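Local coordinates for putative uncharacterized protein (Trypanosoma congolense, PDB 4E40), which serves as a cell-surface receptor for haptoglobin-hemoglobin, with a long helical bundle as its body, and probably takes part in nutrient uptake, at residues L9-V15 and Y154-A159; A18-R22 and V140-L144; A23-V28 and V170-L175; S53-L57 and V101-V105; V64-S68 and A94-L98. One frame throughout, in Å; residues are numbered along the deposited sequence.

How the interactions relate
Interactions 1 to 3 follow helix 12-26 along one end of the elongated receptor, whereas interactions 4 and 5, on the other side of the chain's centre, join the long helices 28-73 and 82-147. Interaction 1, at the far end, is only partly buried and has a wet flank bridged by water. Interaction 2 shares helix 12-26 with it and places a buried arginine beside aliphatic knobs. Interaction 3 sets the end of that helix against the capped start of helix 172-180. Interaction 4 is largely aliphatic and buried; interaction 5, about 14 Å from it between centres, replaces part of that packing with a histidine ring and is more open.

Interaction 1 of 5, residues L9-V15 and Y154-A159; sequences LEDSDDV and YVKEAA. Unlike the reference sequence in segment 9-15: E10 (reference Lys), S12 (reference Ala), D14 (reference Glu). Unlike the reference sequence in segment 154-159: E157 (reference Lys).
V155 and A158 receive the side chain of V15 in the densest part of this contact. The beta carbons of V15 and A158 are just 3.6 Å apart (V15 CB to A158 CB), and V15 CG2 rests against V155 CG1 at 3.8 Å. The other branch, V15 CG1, lies anti to its own nitrogen (chi1 178°), which carries it along the helix 153-160 backbone to A159 N at 3.6 Å. V155 answers with CG2, which presses on the peptide between E10 and D11, 3.5 Å from D11 N. That peptide leads into the start of helix 12-26: D11 is its N-cap, accepting from D14 N through OD2 (2.9 Å), while D14 OD2 in turn takes the E10 N-H in a longer bond. Helix 153-160 is held at its own beginning by N152, whose OD1 accepts from V155 N. A147 of helix 82-147 packs on V155 and A159. Towards solvent the fit slackens. S12 OG meets Y154 at CB (3.4 Å), the phenol ring leads away from the interface, and a water bridges S12 OG (2.7 Å) to the Y154 carbonyl oxygen, which accepts from it.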
# COMPACT_ATOMS: atom_id res chain seq x y z
N LEU A 9 36.75 17.26 0.16
CA LEU A 9 37.04 15.96 -0.52
C LEU A 9 38.58 15.93 -0.66
O LEU A 9 39.19 16.92 -1.12
CB LEU A 9 36.30 15.87 -1.86
CG LEU A 9 34.75 15.91 -1.75
CD1 LEU A 9 34.04 16.14 -3.06
CD2 LEU A 9 34.25 14.61 -1.12
N GLU A 10 39.18 14.83 -0.25
CA GLU A 10 40.62 14.80 0.03
C GLU A 10 41.42 14.21 -1.13
O GLU A 10 42.63 14.39 -1.23
CB GLU A 10 40.82 13.95 1.29
CG GLU A 10 42.18 13.95 1.90
CD GLU A 10 42.34 12.95 3.07
OE1 GLU A 10 41.41 12.20 3.40
OE2 GLU A 10 43.42 12.94 3.69
N ASP A 11 40.74 13.43 -1.98
CA ASP A 11 41.47 12.71 -3.02
C ASP A 11 40.51 12.33 -4.16
O ASP A 11 39.32 12.56 -4.05
CB ASP A 11 42.19 11.48 -2.47
CG ASP A 11 41.29 10.58 -1.66
OD1 ASP A 11 41.75 10.16 -0.53
OD2 ASP A 11 40.26 10.17 -2.20
N SER A 12 41.06 11.78 -5.23
CA SER A 12 40.25 11.42 -6.42
C SER A 12 39.13 10.47 -6.08
O SER A 12 38.01 10.60 -6.59
CB SER A 12 41.11 10.73 -7.48
OG SER A 12 42.21 11.59 -7.84
N ASP A 13 39.44 9.44 -5.27
CA ASP A 13 38.39 8.46 -4.89
C ASP A 13 37.25 9.12 -4.08
O ASP A 13 36.08 8.74 -4.29
CB ASP A 13 39.02 7.30 -4.12
CG ASP A 13 39.76 6.36 -4.99
OD1 ASP A 13 39.48 6.23 -6.23
OD2 ASP A 13 40.61 5.58 -4.44
N ASP A 14 37.54 10.09 -3.21
CA ASP A 14 36.47 10.76 -2.48
C ASP A 14 35.60 11.54 -3.46
O ASP A 14 34.38 11.57 -3.32
CB ASP A 14 36.94 11.75 -1.42
CG ASP A 14 37.50 11.08 -0.16
OD1 ASP A 14 37.35 9.88 0.04
OD2 ASP A 14 38.10 11.85 0.60
N VAL A 15 36.25 12.19 -4.44
CA VAL A 15 35.46 12.94 -5.43
C VAL A 15 34.55 12.00 -6.22
O VAL A 15 33.35 12.30 -6.39
CB VAL A 15 36.36 13.78 -6.39
CG1 VAL A 15 35.42 14.47 -7.38
CG2 VAL A 15 37.10 14.85 -5.59
N TYR A 154 44.65 16.59 -8.15
CA TYR A 154 43.93 15.33 -8.40
C TYR A 154 42.43 15.51 -8.03
O TYR A 154 41.56 15.01 -8.72
CB TYR A 154 44.50 14.13 -7.60
CG TYR A 154 45.96 13.90 -7.85
CD1 TYR A 154 46.38 13.30 -9.04
CD2 TYR A 154 46.90 14.30 -6.93
CE1 TYR A 154 47.74 13.13 -9.32
CE2 TYR A 154 48.27 14.13 -7.19
CZ TYR A 154 48.67 13.53 -8.38
OH TYR A 154 50.00 13.37 -8.67
N VAL A 155 42.18 16.18 -6.93
CA VAL A 155 40.80 16.51 -6.52
C VAL A 155 40.15 17.39 -7.58
O VAL A 155 39.04 17.10 -8.05
CB VAL A 155 40.75 17.18 -5.15
CG1 VAL A 155 39.39 17.78 -4.85
CG2 VAL A 155 41.15 16.19 -4.05
N LYS A 156 40.88 18.44 -8.00
CA LYS A 156 40.29 19.39 -8.97
C LYS A 156 39.95 18.68 -10.29
O LYS A 156 38.89 18.87 -10.84
CB LYS A 156 41.27 20.57 -9.22
CG LYS A 156 40.82 21.40 -10.41
CD LYS A 156 41.95 22.34 -10.83
CE LYS A 156 41.79 23.68 -10.12
NZ LYS A 156 42.12 24.80 -11.07
N GLU A 157 40.88 17.87 -10.80
CA GLU A 157 40.71 17.11 -11.98
C GLU A 157 39.53 16.15 -11.88
O GLU A 157 38.66 16.09 -12.77
CB GLU A 157 42.02 16.38 -12.35
CG GLU A 157 41.90 15.53 -13.60
CD GLU A 157 41.38 16.33 -14.80
OE1 GLU A 157 40.63 15.75 -15.64
OE2 GLU A 157 41.71 17.54 -14.89
N ALA A 158 39.48 15.39 -10.79
CA ALA A 158 38.34 14.51 -10.64
C ALA A 158 37.01 15.28 -10.61
O ALA A 158 35.99 14.75 -11.08
CB ALA A 158 38.49 13.72 -9.33
N ALA A 159 36.99 16.44 -9.96
CA ALA A 159 35.75 17.22 -9.84
C ALA A 159 35.31 17.73 -11.25
O ALA A 159 34.10 17.74 -11.57
CB ALA A 159 35.93 18.37 -8.88
O HOH W 1 42.21 12.75 -10.25

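Interaction 2 of 5, residues A18-R22 and V140-L144; sequences ACELR and VSNLL
L144 and V140 are the bumps of helix 82-147 that enter the surface of helix 12-26. The isobutyl group of L144 sits in a hollow bounded by V15, A18, C19 and R22, with CD2 3.9 Å from A18 CB and CD1 3.9 Å from R22 CB. One turn away, V140 fills the next hollow, edged by A18, L21, R22 and L25. Its CG1 lies 3.6 Å from A18 O, and its CG2 is turned to L21. Two successive fillings of this kind are knobs-into-holes packing, here between nearly antiparallel helices whose local axes approach to 9.6 Å at an angle of 151°. A18 and R22 border both hollows, R22 as the longer wall. The R22 side chain leaves the helix extended but is bent at chi2 (-100°) and again at chi3, which folds the guanidinium back over L144: CD1 stands over the centre of one face, 3.8 Å from R22 CZ. The rim of the same group is polar. R22 NH1 donates to S141 OG at 2.8 Å, with an N-H...O angle of 159° and the oxygen in the guanidinium plane, and a water accepting from NH1 donates to S141 O. S141 OG is also hydrogen-bonded to A137 O. Further out, R22 NH2 makes a weak bond to S163 O, beside the C19-C162 disulfide. The orientation of the buried guanidinium is thus set by an aliphatic group on one face and bonds at its edge; as E164 offers only a long, weak ion pair, much of the solvation of its charge probably comes from neutral oxygens and water.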
# COMPACT_ATOMS: atom_id res chain seq x y z
N ALA A 18 31.71 11.05 -4.06
CA ALA A 18 30.73 12.15 -3.88
C ALA A 18 29.91 12.34 -5.15
O ALA A 18 28.71 12.61 -5.05
CB ALA A 18 31.44 13.44 -3.48
N CYS A 19 30.53 12.16 -6.32
CA CYS A 19 29.79 12.24 -7.62
C CYS A 19 28.69 11.19 -7.64
O CYS A 19 27.52 11.50 -7.92
CB CYS A 19 30.79 11.96 -8.76
SG CYS A 19 30.06 12.53 -10.31
N GLU A 20 29.05 9.94 -7.28
CA GLU A 20 28.04 8.86 -7.24
C GLU A 20 26.97 9.16 -6.19
O GLU A 20 25.78 8.91 -6.42
CB GLU A 20 28.67 7.48 -7.00
CG GLU A 20 27.65 6.33 -6.94
CD GLU A 20 26.74 6.26 -8.16
OE1 GLU A 20 27.12 6.82 -9.22
OE2 GLU A 20 25.64 5.67 -8.07
N LEU A 21 27.37 9.61 -5.01
CA LEU A 21 26.40 9.94 -3.96
C LEU A 21 25.41 11.00 -4.46
O LEU A 21 24.21 10.89 -4.21
CB LEU A 21 27.10 10.46 -2.71
CG LEU A 21 26.24 10.89 -1.52
CD1 LEU A 21 25.30 9.77 -1.05
CD2 LEU A 21 27.04 11.45 -0.35
N ARG A 22 25.93 12.05 -5.11
CA ARG A 22 25.04 13.11 -5.59
C ARG A 22 24.02 12.53 -6.58
O ARG A 22 22.83 12.91 -6.51
CB ARG A 22 25.86 14.22 -6.27
CG ARG A 22 25.03 15.48 -6.57
CD ARG A 22 24.61 15.51 -8.06
NE ARG A 22 25.75 15.49 -8.97
CZ ARG A 22 26.57 16.53 -9.26
NH1 ARG A 22 26.38 17.74 -8.72
NH2 ARG A 22 27.60 16.37 -10.10
N VAL A 140 25.51 18.34 -1.58
CA VAL A 140 26.59 17.56 -2.13
C VAL A 140 27.03 18.17 -3.47
O VAL A 140 28.21 18.15 -3.79
CB VAL A 140 26.24 16.03 -2.27
CG1 VAL A 140 27.37 15.23 -2.95
CG2 VAL A 140 25.95 15.50 -0.86
N SER A 141 26.09 18.71 -4.27
CA SER A 141 26.48 19.37 -5.52
C SER A 141 27.36 20.57 -5.19
O SER A 141 28.33 20.83 -5.94
CB SER A 141 25.26 19.86 -6.32
OG SER A 141 24.53 18.76 -6.83
N ASN A 142 27.04 21.30 -4.11
CA ASN A 142 27.88 22.45 -3.72
C ASN A 142 29.28 22.01 -3.39
O ASN A 142 30.27 22.69 -3.75
CB ASN A 142 27.29 23.26 -2.57
CG ASN A 142 26.00 23.92 -2.94
OD1 ASN A 142 25.67 24.06 -4.14
ND2 ASN A 142 25.24 24.35 -1.92
N LEU A 143 29.39 20.89 -2.66
CA LEU A 143 30.67 20.32 -2.28
C LEU A 143 31.48 19.95 -3.51
O LEU A 143 32.69 20.25 -3.58
CB LEU A 143 30.45 19.10 -1.34
CG LEU A 143 31.70 18.40 -0.87
CD1 LEU A 143 32.48 19.21 0.17
CD2 LEU A 143 31.33 17.00 -0.31
N LEU A 144 30.84 19.38 -4.52
CA LEU A 144 31.53 19.02 -5.76
C LEU A 144 31.94 20.26 -6.59
O LEU A 144 33.02 20.25 -7.17
CB LEU A 144 30.63 18.10 -6.58
CG LEU A 144 30.52 16.66 -6.03
CD1 LEU A 144 29.30 15.98 -6.64
CD2 LEU A 144 31.78 15.92 -6.51
O HOH W 2 28.15 20.20 -8.67

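Interaction 3 of 5, residues A23-V28 and V170-L175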
# COMPACT_ATOMS: atom_id res chain seq x y z
N ALA A 23 24.45 11.66 -7.48
CA ALA A 23 23.53 11.03 -8.46
C ALA A 23 22.47 10.18 -7.75
O ALA A 23 21.29 10.22 -8.14
CB ALA A 23 24.26 10.19 -9.49
N GLN A 24 22.87 9.52 -6.65
CA GLN A 24 21.86 8.74 -5.87
C GLN A 24 20.86 9.67 -5.17
O GLN A 24 19.66 9.41 -5.18
CB GLN A 24 22.52 7.89 -4.79
CG GLN A 24 23.49 6.84 -5.32
CD GLN A 24 22.94 5.50 -5.53
OE1 GLN A 24 23.12 4.93 -6.63
NE2 GLN A 24 22.11 5.06 -4.64
N LEU A 25 21.34 10.74 -4.52
CA LEU A 25 20.47 11.66 -3.79
C LEU A 25 19.49 12.27 -4.79
O LEU A 25 18.29 12.37 -4.48
CB LEU A 25 21.30 12.76 -3.10
CG LEU A 25 22.15 12.15 -1.93
CD1 LEU A 25 23.21 13.19 -1.52
CD2 LEU A 25 21.30 11.72 -0.73
N ALA A 26 20.01 12.65 -5.98
CA ALA A 26 19.17 13.25 -7.05
C ALA A 26 18.09 12.28 -7.50
O ALA A 26 17.00 12.71 -7.95
CB ALA A 26 20.02 13.67 -8.25
N GLY A 27 18.36 10.98 -7.41
CA GLY A 27 17.40 9.99 -7.86
C GLY A 27 16.43 9.51 -6.77
O GLY A 27 15.58 8.70 -7.07
N VAL A 28 16.49 10.04 -5.55
CA VAL A 28 15.57 9.64 -4.49
C VAL A 28 14.13 10.07 -4.83
O VAL A 28 13.20 9.30 -4.57
CB VAL A 28 15.99 10.25 -3.13
CG1 VAL A 28 14.86 10.06 -2.09
CG2 VAL A 28 17.31 9.54 -2.69
N VAL A 170 17.90 4.13 -7.92
CA VAL A 170 18.27 4.27 -6.45
C VAL A 170 17.34 3.45 -5.58
O VAL A 170 16.10 3.39 -5.75
CB VAL A 170 18.21 5.72 -6.00
CG1 VAL A 170 18.48 5.83 -4.47
CG2 VAL A 170 19.23 6.48 -6.73
N THR A 171 17.97 2.80 -4.58
CA THR A 171 17.27 2.12 -3.51
C THR A 171 17.85 2.58 -2.18
O THR A 171 18.94 3.14 -2.14
CB THR A 171 17.37 0.58 -3.57
OG1 THR A 171 18.73 0.19 -3.44
CG2 THR A 171 16.89 0.07 -4.93
N ALA A 172 17.11 2.29 -1.09
CA ALA A 172 17.73 2.59 0.22
C ALA A 172 19.05 1.82 0.36
O ALA A 172 20.00 2.36 0.94
CB ALA A 172 16.74 2.24 1.39
N LYS A 173 19.12 0.62 -0.14
CA LYS A 173 20.34 -0.16 -0.07
C LYS A 173 21.47 0.48 -0.85
O LYS A 173 22.60 0.61 -0.32
CB LYS A 173 20.04 -1.57 -0.61
CG LYS A 173 21.26 -2.47 -0.59
CD LYS A 173 20.90 -3.85 -1.18
CE LYS A 173 22.11 -4.79 -1.12
NZ LYS A 173 21.70 -6.14 -1.65
N SER A 174 21.20 0.92 -2.08
CA SER A 174 22.31 1.50 -2.83
C SER A 174 22.71 2.88 -2.28
O SER A 174 23.90 3.21 -2.28
CB SER A 174 21.98 1.59 -4.36
OG SER A 174 20.99 2.62 -4.56
N LEU A 175 21.77 3.64 -1.73
CA LEU A 175 22.13 4.93 -1.20
C LEU A 175 22.99 4.72 0.06
O LEU A 175 23.95 5.45 0.24
CB LEU A 175 20.86 5.73 -0.92
CG LEU A 175 21.12 7.07 -0.23
CD1 LEU A 175 22.03 8.01 -1.06
CD2 LEU A 175 19.77 7.74 0.05
O HOH W 3 16.33 6.66 -8.68
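The Q24 carboxamide lies between V170 and S174. A methyl of V170 covers one side of it, CG2 standing 4.0 Å from Q24 CD, while the S174 hydroxyl comes in close to the amide plane, OG 3.6 Å from Q24 CD. A bend at chi2 (-95°) turns the amide towards the start of helix 172-180. There T171 and S174 form a capping box: T171 OG1 accepts from S174 N at 2.9 Å, and S174 OG accepts from T171 N at 3.0 Å in an almost straight bond (176°). The hydroxyl beside the glutamine is therefore already held in place by the first turn of its own helix. V170 wedges into the last turn of helix 12-26, its CG2 reaching Q24 O at 3.3 Å and passing over G27, where the absence of a side chain gives it room. Outside this wedge a water joins the two backbones, donating to G27 O and accepting from V170 N. On the apolar side, L175 CD1 touches both Q24 CB and L25 CD2 (3.8 Å each), the two leucines meeting at about a right angle, and CD2 extends to V28. These residues lie at the junction of helices 12-26 and 28-73. L25 continues inward onto V140 of helix 82-147 and F195 of helix 192-246, and L175 shares I198 of the latter with it.

Interaction 4 of 5, residues S53-L57 and V101-V105; sequences SEDIL and VKEEV. Unlike the reference sequence in segment 53-57: D55 (reference Glu).
S53 and V105 mark the closest backbone approach, 5.6 Å between their CA atoms, where helices 28-73 and 82-147 run close to antiparallel. The local axes make an angle of 167° and come within 10.0 Å of each other; one turn on, the CA atoms of L57 and K102 have opened to 6.8 Å. V105 exploits the close end by pointing both methyls at the opposite backbone: CG1 and CG2 are each 3.7 Å from S53 O, with CG1 also against the S53 side chain. S53 OG occupies the position between its nitrogen and carbonyl carbon (chi1 77°), bonds back to R50 O within its own helix, and accepts from a water at 2.9 Å. The same water donates to V105 O, so a polar bridge closes off the end of an otherwise aliphatic seam. At the next level I56 CG2 meets V101 CG1 at 3.6 Å, both methyls lying anti to their backbone nitrogens and so directed across the gap, while V105 CG2 touches I56 CG2 more loosely. Nearer the surface, L57 CD1 lies on the aliphatic stem of K102, 3.6 Å from CG, before the lysine chain bends and carries its amine away. The side chain of I56 is about 4 Å from that of K52, a residue that binds heme b in another structure of this protein, so the seam adjoins that site. The third long helix, 192-246, completes the bundle here: Q229 packs on V101, and A222, K225 and A226 touch E104.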
# COMPACT_ATOMS: atom_id res chain seq x y z
N SER A 53 -18.77 -4.83 -1.95
CA SER A 53 -19.13 -5.54 -0.68
C SER A 53 -20.51 -5.04 -0.17
O SER A 53 -21.27 -5.81 0.42
CB SER A 53 -18.02 -5.35 0.38
OG SER A 53 -18.08 -4.05 0.96
N GLU A 54 -20.82 -3.73 -0.37
CA GLU A 54 -22.05 -3.20 0.07
C GLU A 54 -23.22 -3.76 -0.76
O GLU A 54 -24.29 -4.01 -0.20
CB GLU A 54 -22.01 -1.68 -0.12
CG GLU A 54 -21.11 -1.01 0.92
CD GLU A 54 -21.10 0.54 0.77
OE1 GLU A 54 -21.75 1.11 -0.14
OE2 GLU A 54 -20.51 1.21 1.60
N ASP A 55 -22.97 -3.97 -2.06
CA ASP A 55 -23.99 -4.53 -2.95
C ASP A 55 -24.28 -5.95 -2.49
O ASP A 55 -25.44 -6.34 -2.41
CB ASP A 55 -23.51 -4.58 -4.41
CG ASP A 55 -24.63 -5.00 -5.38
OD1 ASP A 55 -25.70 -4.35 -5.39
OD2 ASP A 55 -24.44 -5.95 -6.15
N ILE A 56 -23.21 -6.69 -2.19
CA ILE A 56 -23.36 -8.09 -1.70
C ILE A 56 -24.23 -8.13 -0.44
O ILE A 56 -25.14 -8.97 -0.35
CB ILE A 56 -21.96 -8.71 -1.43
CG1 ILE A 56 -21.38 -9.03 -2.80
CG2 ILE A 56 -22.11 -9.99 -0.60
CD1 ILE A 56 -19.91 -9.35 -2.69
N LEU A 57 -24.00 -7.18 0.47
CA LEU A 57 -24.76 -7.15 1.72
C LEU A 57 -26.23 -6.83 1.43
O LEU A 57 -27.10 -7.43 2.03
CB LEU A 57 -24.18 -6.08 2.66
CG LEU A 57 -24.74 -6.28 4.07
CD1 LEU A 57 -24.73 -7.70 4.67
CD2 LEU A 57 -24.00 -5.34 5.02
N VAL A 101 -21.87 -13.84 5.27
CA VAL A 101 -21.76 -12.69 4.37
C VAL A 101 -21.32 -11.46 5.16
O VAL A 101 -20.37 -10.75 4.79
CB VAL A 101 -23.08 -12.37 3.64
CG1 VAL A 101 -22.93 -11.05 2.79
CG2 VAL A 101 -23.43 -13.52 2.66
N LYS A 102 -22.00 -11.22 6.28
CA LYS A 102 -21.71 -10.03 7.08
C LYS A 102 -20.30 -10.09 7.67
O LYS A 102 -19.59 -9.09 7.67
CB LYS A 102 -22.73 -9.92 8.22
CG LYS A 102 -24.10 -9.51 7.72
CD LYS A 102 -25.17 -9.66 8.80
CE LYS A 102 -24.78 -8.94 10.07
NZ LYS A 102 -26.02 -8.62 10.84
N GLU A 103 -19.88 -11.28 8.14
CA GLU A 103 -18.49 -11.44 8.63
C GLU A 103 -17.47 -11.12 7.57
O GLU A 103 -16.50 -10.35 7.79
CB GLU A 103 -18.31 -12.90 9.09
CG GLU A 103 -19.00 -13.22 10.40
CD GLU A 103 -19.26 -14.71 10.65
OE1 GLU A 103 -18.96 -15.51 9.73
OE2 GLU A 103 -19.81 -15.06 11.68
N GLU A 104 -17.69 -11.64 6.35
CA GLU A 104 -16.74 -11.34 5.25
C GLU A 104 -16.75 -9.90 4.78
O GLU A 104 -15.67 -9.36 4.49
CB GLU A 104 -16.91 -12.29 4.08
CG GLU A 104 -16.78 -13.76 4.49
CD GLU A 104 -15.38 -14.12 5.00
OE1 GLU A 104 -14.42 -13.39 4.66
OE2 GLU A 104 -15.28 -15.15 5.70
N VAL A 105 -17.91 -9.28 4.76
CA VAL A 105 -18.04 -7.88 4.32
C VAL A 105 -17.41 -6.99 5.38
O VAL A 105 -16.79 -5.97 5.01
CB VAL A 105 -19.51 -7.56 3.99
CG1 VAL A 105 -19.73 -6.03 3.79
CG2 VAL A 105 -19.91 -8.32 2.71
O HOH W 4 -17.44 -3.49 3.69

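Interaction 5 of 5, residues V64-S68 and A94-L98; sequences VERAS and AHHAL. Unlike the reference sequence in segment 64-68: V64 (reference Ala).
A first torsion of -75° and a second of -93° swing the H95 imidazole off helix 82-147 so that one face meets V64, whose CG1 is held anti to its own nitrogen and projects straight at the ring. The result is a CH-pi contact within the long three-helix bundle, on the interface where helices 28-73 and 82-147 pass antiparallel with local axes 9.9 Å apart. V64 CG1 stands 3.4 Å from the centroid of the H95 ring and 17° off its normal, displaced towards the ND1-CE1 side. The edge of the ring faces S68, one turn along from V64: S68 OG lies near the ring plane, 2.8 Å from H95 NE2. The imidazole thus has an aliphatic residue on a face and a hydroxyl at its rim, both from the same helix, which probably limit its rotation. E65 places a carboxylate near the ring without touching it, OE2 being 5.5 Å from H95 ND1, and could favour a protonated histidine slightly. On the buried side the fit is made from small groups. A67 CB and A94 CB face each other at 4.2 Å, and their short side chains let helix 192-246 come close, with A237 on A67 and A236 on A94. R66, on the outside of its helix, reaches that same third helix through a salt bridge to E241. The second methyl of V64 fits into the angle between A94 and L98, where CG2 lies 3.7 Å from L98 CD2 and 3.4 Å from A94 O.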
# COMPACT_ATOMS: atom_id res chain seq x y z
N VAL A 64 -32.72 -12.84 2.47
CA VAL A 64 -33.14 -13.38 3.76
C VAL A 64 -34.55 -12.91 4.11
O VAL A 64 -35.35 -13.67 4.60
CB VAL A 64 -32.12 -13.04 4.85
CG1 VAL A 64 -32.67 -13.39 6.22
CG2 VAL A 64 -30.91 -13.93 4.56
N GLU A 65 -34.85 -11.66 3.76
CA GLU A 65 -36.21 -11.22 4.08
C GLU A 65 -37.27 -11.89 3.23
O GLU A 65 -38.39 -12.18 3.73
CB GLU A 65 -36.28 -9.68 4.13
CG GLU A 65 -35.44 -9.05 5.27
CD GLU A 65 -35.60 -9.71 6.66
OE1 GLU A 65 -36.72 -9.91 7.16
OE2 GLU A 65 -34.58 -10.11 7.26
N ARG A 66 -36.97 -12.16 1.96
CA ARG A 66 -37.87 -12.95 1.11
C ARG A 66 -38.03 -14.36 1.69
O ARG A 66 -39.15 -14.91 1.72
CB ARG A 66 -37.38 -12.98 -0.30
CG ARG A 66 -37.58 -11.61 -0.97
CD ARG A 66 -37.31 -11.70 -2.48
NE ARG A 66 -35.96 -11.30 -2.78
CZ ARG A 66 -34.95 -12.14 -2.99
NH1 ARG A 66 -33.77 -11.62 -3.25
NH2 ARG A 66 -35.12 -13.47 -2.93
N ALA A 67 -36.92 -14.92 2.18
CA ALA A 67 -37.04 -16.26 2.78
C ALA A 67 -37.91 -16.22 4.06
O ALA A 67 -38.75 -17.14 4.27
CB ALA A 67 -35.62 -16.82 3.05
N SER A 68 -37.74 -15.18 4.89
CA SER A 68 -38.49 -15.00 6.15
C SER A 68 -39.97 -14.83 5.83
O SER A 68 -40.83 -15.41 6.52
CB SER A 68 -38.01 -13.79 6.92
OG SER A 68 -36.75 -14.08 7.52
N ALA A 94 -30.52 -19.72 4.73
CA ALA A 94 -30.28 -18.38 4.20
C ALA A 94 -29.87 -17.42 5.32
O ALA A 94 -28.92 -16.65 5.14
CB ALA A 94 -31.57 -17.87 3.48
N HIS A 95 -30.55 -17.49 6.49
CA HIS A 95 -30.12 -16.64 7.61
C HIS A 95 -28.71 -16.94 8.05
O HIS A 95 -27.92 -16.04 8.29
CB HIS A 95 -31.08 -16.85 8.79
CG HIS A 95 -32.44 -16.19 8.64
ND1 HIS A 95 -32.70 -14.94 9.12
CD2 HIS A 95 -33.60 -16.65 8.08
CE1 HIS A 95 -34.05 -14.66 8.95
NE2 HIS A 95 -34.60 -15.68 8.29
N HIS A 96 -28.41 -18.24 8.15
CA HIS A 96 -27.07 -18.61 8.63
C HIS A 96 -25.97 -18.18 7.68
O HIS A 96 -24.93 -17.69 8.10
CB HIS A 96 -26.98 -20.12 8.87
CG HIS A 96 -27.96 -20.60 9.89
ND1 HIS A 96 -28.33 -21.89 9.99
CD2 HIS A 96 -28.61 -19.91 10.88
CE1 HIS A 96 -29.25 -22.01 10.97
NE2 HIS A 96 -29.39 -20.81 11.54
N ALA A 97 -26.25 -18.27 6.38
CA ALA A 97 -25.27 -17.87 5.35
C ALA A 97 -25.06 -16.36 5.38
O ALA A 97 -23.94 -15.85 5.23
CB ALA A 97 -25.68 -18.32 3.93
N LEU A 98 -26.17 -15.61 5.61
CA LEU A 98 -26.02 -14.19 5.75
C LEU A 98 -25.14 -13.78 6.93
O LEU A 98 -24.44 -12.79 6.81
CB LEU A 98 -27.46 -13.52 5.87
CG LEU A 98 -27.37 -11.97 5.97
CD1 LEU A 98 -26.89 -11.31 4.68
CD2 LEU A 98 -28.78 -11.46 6.31